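Penicillin-binding protein 2 (Pbp2) (Helicobacter pylori, PDB 5LP5) probably works as a penicillin-binding peptidoglycan transpeptidase of the inner membrane and forms a cell wall synthesis complex with the shape-determining protein MreC. Local coordinates at residues I125-A128 / T129-L133; G280-Q284 / D285-K289; N474-Q477 / K478-Q482. All blocks are in the same frame, centred on the assembly; numbering follows the deposited sequence.

Contact 1 (I125-A128 / T129-L133); sequences IPYA and TMQPL
I125 and M130 meet by their terminal methyl groups, CD1 of I125 lying 4.0 Å from CE of M130. The methionine reaches it by folding back: CG runs anti to the backbone N, then the chain bends at both chi2 and chi3 (57° and 70°), which brings the methyl round to the isoleucine. The other branch of I125, CG2, crosses the T129 side chain at about a right angle and stands 4.0 Å from T129 CB. T129 OG1 is set against the pyrrolidine of P126, 3.5 Å from P126 CD.

The backbone bonds are those of a single, weakly wound helical turn. M130 N gives its hydrogen to P126 O at 3.2 Å and makes a weaker bond to Y127 O. Q131 N reaches A128 O, also weakly, at 3.3 Å.

Y127 and Q131 form the polar side. The amide nitrogen NE2 of Q131 comes to the edge of the tyrosine ring, in its plane and 3.7 Å from Y127 CD2, with ring and amide planes 48° apart. Their polar ends are turned to the partner protein: Y127 OH bonds to F182 O of the MreC chain and Q131 OE1 to S158 OG of the MreC chain, so the turn is part of the PBP2–MreC interface.

On the buried side of the turn, I125 closes strand 118-125, which pairs with strand 63-76. I125, Y127 and M130 all rest on F71 of that strand, so helix 127-130 is packed against the sheet with MreC next to it.

Contact 2 (G280-Q284 / D285-K289); sequences GGISQ and DKWQK
S283 is the N-cap of helix 284-291, and its hydroxyl accepts from K286 N, with OG 3.2 Å from that nitrogen and the N-H pointing fairly straight at it (151°). With chi1 at 65°, OG sits between its own backbone N and carbonyl carbon, and from there it faces the first turn. Its carbonyl works as well: S283 O takes the N-H of W287 at 3.0 Å, and a weak, strongly bent bond from K286 N. The amide of K286 is thus shared between the hydroxyl and the carbonyl of one residue, while the next regular helix bond runs from Q288 N to Q284 O at 3.3 Å.

I282, just ahead of the cap, completes the closely packed side. Its CG1 is anti to the backbone N (chi1 -176°) and lies over the start of the helix, 4.1 Å from W287 CB, the two side chains crossing at about a right angle. CD1 of I282 meets K286 CB at 3.8 Å. Past CB the indole of W287 leads away from 280-284, although I282 CG2 still lies obliquely beside it.

The other side is looser and faces solvent. Here D285 and K289, one turn apart within the helix, form a salt bridge, K289 NZ standing 3.3 Å from D285 OD2; the hydrogen bonds in it are weak. K286 stretches away past OG of S283, its ammonium making a long, weak ion pair with D277, and Q288 NE2 bonds to D292 farther along.

In the fold this is a surface feature of the transpeptidase region: the loop that follows strand 264-270 turns into helix 284-291, and the W287 side chain packs on F278 earlier in that loop and on L298 in the loop beyond the helix.

Contact 3 (N474-Q477 / K478-Q482); sequences NSFQ and KKKLQ
F476 and K480 are brought together by their torsions: CG of F476 is anti to the backbone N (chi1 175°), which lays the ring along the next turn, while the chain of K480 starts beside its own N and bends at chi2 (-60°), carrying CG over one face of that ring and CE past its rim. The pair grows out of a capping box, N474 with Q477, that opens helix 475-493, with F476 inside it and K480 one turn on. There N474 is the N-cap and its OD1 accepts from Q477 N; in return Q477 OE1 accepts from N474 N at 3.1 Å, in an almost straight bond. Two side chains thus each hold the other's backbone amide, and two N-H groups at the helix start are satisfied.

From the box the helix proceeds in ordinary i-to-i+4 bonds, K478 N to N474 O, K479 N to S475 O and K480 N to F476 O, each 3.3 Å long. The next, from L481 N to Q477 O, is bent and weak. The aliphatic part of K478 runs past the cap, its CG 3.4 Å from N474 O.

The charged and amide ends have partners elsewhere in the chain. K478 NZ forms a salt bridge with D471, K480 NZ with E329, and Q477 NE2 bonds to E389. N474, F476 and Q477 also touch E323 of helix 314-324 while K480 rests on L319, placing the helix start against that neighbour in the transpeptidase region.

Between F476 and K480 the contact is a CH-pi one: CG of K480 stands 4.1 Å from the ring centroid, over one face and offset toward the rim, while CE of K480 lies 3.6 Å from both CE1 and CZ of F476.

Overall arrangement
The three contacts follow one another along the chain, and each is a helix start or a short helical turn. Contact 1 lies in the dimerisation region, against the MreC chain; contacts 2 and 3 belong to the transpeptidase region. Even so, contact 2 is nearer to contact 1, with centres about 25 Å and nearest atoms about 10 Å apart, than to contact 3, about 53 Å away between centres. Contacts 1 and 3 are about 66 Å apart between centres, on opposite sides of the chain's centre. Contact 3 touches the later part of helix 314-324 (L319, E323); the SxxK-type pattern (S311, K314) lies at its other end, consistent with the active site of penicillin-binding transpeptidases.

Contact 1 (I125-A128 / T129-L133)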
loop_
_atom_site.group_PDB
_atom_site.type_symbol
_atom_site.label_atom_id
_atom_site.label_comp_id
_atom_site.label_asym_id
_atom_site.label_seq_id
_atom_site.Cartn_x
_atom_site.Cartn_y
_atom_site.Cartn_z
ATOM N N ILE A 125 3.031 1.244 -12.453
ATOM C CA ILE A 125 2.125 1.939 -13.345
ATOM C C ILE A 125 0.999 2.527 -12.495
ATOM O O ILE A 125 0.358 1.794 -11.746
ATOM C CB ILE A 125 1.495 0.982 -14.347
ATOM C CG1 ILE A 125 2.553 0.065 -14.926
ATOM C CG2 ILE A 125 0.751 1.779 -15.406
ATOM C CD1 ILE A 125 2.007 -0.986 -15.856
ATOM N N PRO A 126 0.762 3.843 -12.590
ATOM C CA PRO A 126 -0.312 4.406 -11.783
ATOM C C PRO A 126 -1.678 3.900 -12.216
ATOM O O PRO A 126 -1.893 3.550 -13.385
ATOM C CB PRO A 126 -0.189 5.907 -12.016
ATOM C CG PRO A 126 1.226 6.114 -12.411
ATOM C CD PRO A 126 1.596 4.890 -13.199
ATOM N N TYR A 127 -2.590 3.839 -11.249
ATOM C CA TYR A 127 -3.911 3.287 -11.491
ATOM C C TYR A 127 -4.537 4.053 -12.652
ATOM O O TYR A 127 -5.126 3.461 -13.543
ATOM C CB TYR A 127 -4.760 3.385 -10.223
ATOM C CG TYR A 127 -5.826 2.334 -10.076
ATOM C CD1 TYR A 127 -5.658 1.275 -9.213
ATOM C CD2 TYR A 127 -7.025 2.430 -10.765
ATOM C CE1 TYR A 127 -6.637 0.310 -9.064
ATOM C CE2 TYR A 127 -8.017 1.478 -10.627
ATOM C CZ TYR A 127 -7.814 0.413 -9.780
ATOM O OH TYR A 127 -8.786 -0.557 -9.636
ATOM N N ALA A 128 -4.369 5.366 -12.647
ATOM C CA ALA A 128 -5.031 6.219 -13.617
ATOM C C ALA A 128 -4.471 6.009 -15.000
ATOM O O ALA A 128 -5.181 6.118 -15.988
ATOM C CB ALA A 128 -4.926 7.679 -13.214
ATOM N N THR A 129 -3.195 5.710 -15.073
ATOM C CA THR A 129 -2.580 5.392 -16.347
ATOM C C THR A 129 -3.139 4.098 -16.959
ATOM O O THR A 129 -3.205 3.955 -18.182
ATOM C CB THR A 129 -1.059 5.243 -16.164
ATOM O OG1 THR A 129 -0.564 6.425 -15.515
ATOM C CG2 THR A 129 -0.366 4.978 -17.498
ATOM N N MET A 130 -3.517 3.166 -16.087
ATOM C CA MET A 130 -3.996 1.845 -16.484
ATOM C C MET A 130 -5.455 1.931 -16.966
ATOM O O MET A 130 -5.988 1.047 -17.639
ATOM C CB MET A 130 -3.876 0.894 -15.285
ATOM C CG MET A 130 -4.338 -0.538 -15.553
ATOM S SD MET A 130 -3.526 -1.405 -16.919
ATOM C CE MET A 130 -1.936 -1.586 -16.143
ATOM N N GLN A 131 -6.086 3.036 -16.632
ATOM C CA GLN A 131 -7.501 3.183 -16.828
ATOM C C GLN A 131 -7.939 2.937 -18.293
ATOM O O GLN A 131 -8.866 2.157 -18.524
ATOM C CB GLN A 131 -7.954 4.522 -16.253
ATOM C CG GLN A 131 -9.357 4.508 -15.682
ATOM C CD GLN A 131 -9.515 3.682 -14.412
ATOM O OE1 GLN A 131 -10.026 2.569 -14.471
ATOM N NE2 GLN A 131 -9.119 4.236 -13.262
ATOM N N PRO A 132 -7.276 3.560 -19.284
ATOM C CA PRO A 132 -7.581 3.228 -20.689
ATOM C C PRO A 132 -6.869 1.979 -21.228
ATOM O O PRO A 132 -7.256 1.468 -22.259
ATOM C CB PRO A 132 -7.106 4.455 -21.453
ATOM C CG PRO A 132 -6.082 5.105 -20.582
ATOM C CD PRO A 132 -6.271 4.626 -19.178
ATOM N N LEU A 133 -5.855 1.493 -20.526
ATOM C CA LEU A 133 -5.057 0.355 -20.982
ATOM C C LEU A 133 -5.577 -1.011 -20.561
ATOM O O LEU A 133 -5.435 -1.954 -21.298
ATOM C CB LEU A 133 -3.618 0.478 -20.472
ATOM C CG LEU A 133 -2.901 1.794 -20.771
ATOM C CD1 LEU A 133 -1.626 1.919 -19.960
ATOM C CD2 LEU A 133 -2.604 1.919 -22.247
#

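Contact 2 (G280-Q284 / D285-K289)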
loop_
_atom_site.group_PDB
_atom_site.type_symbol
_atom_site.label_atom_id
_atom_site.label_comp_id
_atom_site.label_asym_id
_atom_site.label_seq_id
_atom_site.Cartn_x
_atom_site.Cartn_y
_atom_site.Cartn_z
ATOM N N GLY A 280 11.225 3.247 -5.405
ATOM C CA GLY A 280 11.438 2.372 -6.553
ATOM C C GLY A 280 12.894 2.175 -6.904
ATOM O O GLY A 280 13.223 2.062 -8.078
ATOM N N GLY A 281 13.770 2.105 -5.899
ATOM C CA GLY A 281 15.219 2.300 -6.093
ATOM C C GLY A 281 15.492 3.791 -6.213
ATOM O O GLY A 281 14.652 4.514 -6.724
ATOM N N ILE A 282 16.637 4.259 -5.731
ATOM C CA ILE A 282 16.985 5.693 -5.828
ATOM C C ILE A 282 17.656 5.975 -7.161
ATOM O O ILE A 282 18.440 5.150 -7.640
ATOM C CB ILE A 282 17.906 6.159 -4.661
ATOM C CG1 ILE A 282 18.164 7.671 -4.738
ATOM C CG2 ILE A 282 19.222 5.374 -4.626
ATOM C CD1 ILE A 282 17.251 8.491 -3.869
ATOM N N SER A 283 17.356 7.130 -7.757
ATOM C CA SER A 283 17.990 7.519 -9.029
ATOM C C SER A 283 19.417 8.020 -8.835
ATOM O O SER A 283 19.737 8.606 -7.803
ATOM C CB SER A 283 17.158 8.572 -9.779
ATOM O OG SER A 283 17.078 9.800 -9.085
ATOM N N GLN A 284 20.264 7.780 -9.836
ATOM C CA GLN A 284 21.663 8.227 -9.810
ATOM C C GLN A 284 21.714 9.719 -9.520
ATOM O O GLN A 284 22.589 10.189 -8.789
ATOM C CB GLN A 284 22.386 7.970 -11.159
ATOM C CG GLN A 284 22.411 6.522 -11.657
ATOM C CD GLN A 284 23.795 5.867 -11.616
ATOM O OE1 GLN A 284 24.823 6.538 -11.742
ATOM N NE2 GLN A 284 23.821 4.542 -11.469
ATOM N N ASP A 285 20.768 10.452 -10.099
ATOM C CA ASP A 285 20.666 11.892 -9.886
ATOM C C ASP A 285 20.349 12.304 -8.438
ATOM O O ASP A 285 20.926 13.234 -7.929
ATOM C CB ASP A 285 19.614 12.523 -10.808
ATOM C CG ASP A 285 19.553 14.028 -10.640
ATOM O OD1 ASP A 285 20.639 14.636 -10.658
ATOM O OD2 ASP A 285 18.460 14.609 -10.467
ATOM N N LYS A 286 19.416 11.626 -7.787
ATOM C CA LYS A 286 19.019 11.999 -6.432
ATOM C C LYS A 286 19.977 11.498 -5.373
ATOM O O LYS A 286 20.105 12.117 -4.327
ATOM C CB LYS A 286 17.607 11.519 -6.154
ATOM C CG LYS A 286 16.609 12.428 -6.811
ATOM C CD LYS A 286 15.264 11.769 -6.929
ATOM C CE LYS A 286 14.160 12.812 -6.810
ATOM N NZ LYS A 286 12.908 12.363 -7.494
ATOM N N TRP A 287 20.663 10.394 -5.647
ATOM C CA TRP A 287 21.664 9.878 -4.723
ATOM C C TRP A 287 22.856 10.822 -4.641
ATOM O O TRP A 287 23.401 11.050 -3.571
ATOM C CB TRP A 287 22.124 8.487 -5.147
ATOM C CG TRP A 287 23.149 7.914 -4.234
ATOM C CD1 TRP A 287 24.472 7.720 -4.513
ATOM C CD2 TRP A 287 22.953 7.479 -2.879
ATOM N NE1 TRP A 287 25.112 7.173 -3.422
ATOM C CE2 TRP A 287 24.203 7.022 -2.403
ATOM C CE3 TRP A 287 21.855 7.444 -2.023
ATOM C CZ2 TRP A 287 24.374 6.529 -1.103
ATOM C CZ3 TRP A 287 22.025 6.950 -0.733
ATOM C CH2 TRP A 287 23.272 6.504 -0.287
ATOM N N GLN A 288 23.258 11.364 -5.780
ATOM C CA GLN A 288 24.314 12.375 -5.826
ATOM C C GLN A 288 23.884 13.613 -5.044
ATOM O O GLN A 288 24.674 14.202 -4.301
ATOM C CB GLN A 288 24.644 12.740 -7.292
ATOM C CG GLN A 288 25.836 13.668 -7.502
ATOM C CD GLN A 288 25.487 15.123 -7.265
ATOM O OE1 GLN A 288 24.346 15.545 -7.492
ATOM N NE2 GLN A 288 26.467 15.901 -6.803
ATOM N N LYS A 289 22.630 14.010 -5.212
ATOM C CA LYS A 289 22.134 15.224 -4.564
ATOM C C LYS A 289 22.174 15.106 -3.055
ATOM O O LYS A 289 22.420 16.079 -2.366
ATOM C CB LYS A 289 20.719 15.585 -5.042
ATOM C CG LYS A 289 20.682 16.241 -6.424
ATOM C CD LYS A 289 19.664 17.356 -6.521
ATOM C CE LYS A 289 19.831 18.134 -7.819
ATOM N NZ LYS A 289 19.591 17.298 -9.028
#

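Contact 3 (N474-Q477 / K478-Q482)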
loop_
_atom_site.group_PDB
_atom_site.type_symbol
_atom_site.label_atom_id
_atom_site.label_comp_id
_atom_site.label_asym_id
_atom_site.label_seq_id
_atom_site.Cartn_x
_atom_site.Cartn_y
_atom_site.Cartn_z
ATOM N N ASN A 474 19.896 7.357 44.093
ATOM C CA ASN A 474 19.751 7.072 45.523
ATOM C C ASN A 474 18.880 8.155 46.177
ATOM O O ASN A 474 18.463 9.126 45.514
ATOM C CB ASN A 474 21.123 7.020 46.190
ATOM C CG ASN A 474 21.882 8.332 46.069
ATOM O OD1 ASN A 474 21.302 9.414 46.054
ATOM N ND2 ASN A 474 23.184 8.234 45.957
ATOM N N SER A 475 18.624 7.983 47.473
ATOM C CA SER A 475 17.880 8.953 48.264
ATOM C C SER A 475 18.476 10.354 48.168
ATOM O O SER A 475 17.802 11.316 47.753
ATOM C CB SER A 475 17.870 8.518 49.730
ATOM O OG SER A 475 17.093 7.350 49.895
ATOM N N PHE A 476 19.743 10.457 48.555
ATOM C CA PHE A 476 20.417 11.745 48.664
ATOM C C PHE A 476 20.317 12.532 47.358
ATOM O O PHE A 476 19.993 13.725 47.365
ATOM C CB PHE A 476 21.891 11.543 49.051
ATOM C CG PHE A 476 22.690 12.813 49.060
ATOM C CD1 PHE A 476 22.731 13.624 50.181
ATOM C CD2 PHE A 476 23.381 13.209 47.934
ATOM C CE1 PHE A 476 23.461 14.802 50.178
ATOM C CE2 PHE A 476 24.113 14.382 47.926
ATOM C CZ PHE A 476 24.150 15.185 49.047
ATOM N N GLN A 477 20.595 11.855 46.244
ATOM C CA GLN A 477 20.614 12.500 44.940
ATOM C C GLN A 477 19.252 13.082 44.560
ATOM O O GLN A 477 19.185 14.203 44.060
ATOM C CB GLN A 477 21.075 11.523 43.861
ATOM C CG GLN A 477 22.556 11.200 43.915
ATOM C CD GLN A 477 22.899 10.027 43.029
ATOM O OE1 GLN A 477 22.364 8.931 43.199
ATOM N NE2 GLN A 477 23.788 10.253 42.073
ATOM N N LYS A 478 18.182 12.326 44.804
ATOM C CA LYS A 478 16.833 12.784 44.479
ATOM C C LYS A 478 16.467 14.088 45.197
ATOM O O LYS A 478 15.917 15.008 44.580
ATOM C CB LYS A 478 15.810 11.697 44.794
ATOM C CG LYS A 478 15.839 10.518 43.833
ATOM C CD LYS A 478 14.735 9.527 44.160
ATOM C CE LYS A 478 14.759 8.301 43.267
ATOM N NZ LYS A 478 13.587 7.439 43.590
ATOM N N LYS A 479 16.786 14.173 46.487
ATOM C CA LYS A 479 16.542 15.400 47.250
ATOM C C LYS A 479 17.232 16.613 46.630
ATOM O O LYS A 479 16.638 17.687 46.507
ATOM C CB LYS A 479 17.002 15.266 48.708
ATOM C CG LYS A 479 17.074 16.625 49.415
ATOM C CD LYS A 479 17.016 16.580 50.936
ATOM C CE LYS A 479 16.414 17.885 51.468
ATOM N NZ LYS A 479 16.250 17.917 52.942
ATOM N N LYS A 480 18.485 16.436 46.239
ATOM C CA LYS A 480 19.261 17.522 45.658
ATOM C C LYS A 480 18.736 17.965 44.291
ATOM O O LYS A 480 19.039 19.068 43.839
ATOM C CB LYS A 480 20.731 17.127 45.562
ATOM C CG LYS A 480 21.382 16.877 46.911
ATOM C CD LYS A 480 21.344 18.104 47.814
ATOM C CE LYS A 480 21.591 17.749 49.273
ATOM N NZ LYS A 480 21.328 18.923 50.143
ATOM N N LEU A 481 17.936 17.119 43.642
ATOM C CA LEU A 481 17.350 17.466 42.345
ATOM C C LEU A 481 16.600 18.796 42.367
ATOM O O LEU A 481 16.700 19.587 41.421
ATOM C CB LEU A 481 16.421 16.356 41.833
ATOM C CG LEU A 481 17.102 15.056 41.398
ATOM C CD1 LEU A 481 16.076 14.028 40.962
ATOM C CD2 LEU A 481 18.102 15.302 40.281
ATOM N N GLN A 482 15.840 19.053 43.430
ATOM C CA GLN A 482 15.031 20.268 43.437
ATOM C C GLN A 482 15.920 21.493 43.296
ATOM O O GLN A 482 15.637 22.402 42.506
ATOM C CB GLN A 482 14.163 20.396 44.673
ATOM C CG GLN A 482 13.116 21.470 44.424
ATOM C CD GLN A 482 12.081 21.580 45.497
ATOM O OE1 GLN A 482 12.198 20.997 46.575
ATOM N NE2 GLN A 482 11.041 22.342 45.208
#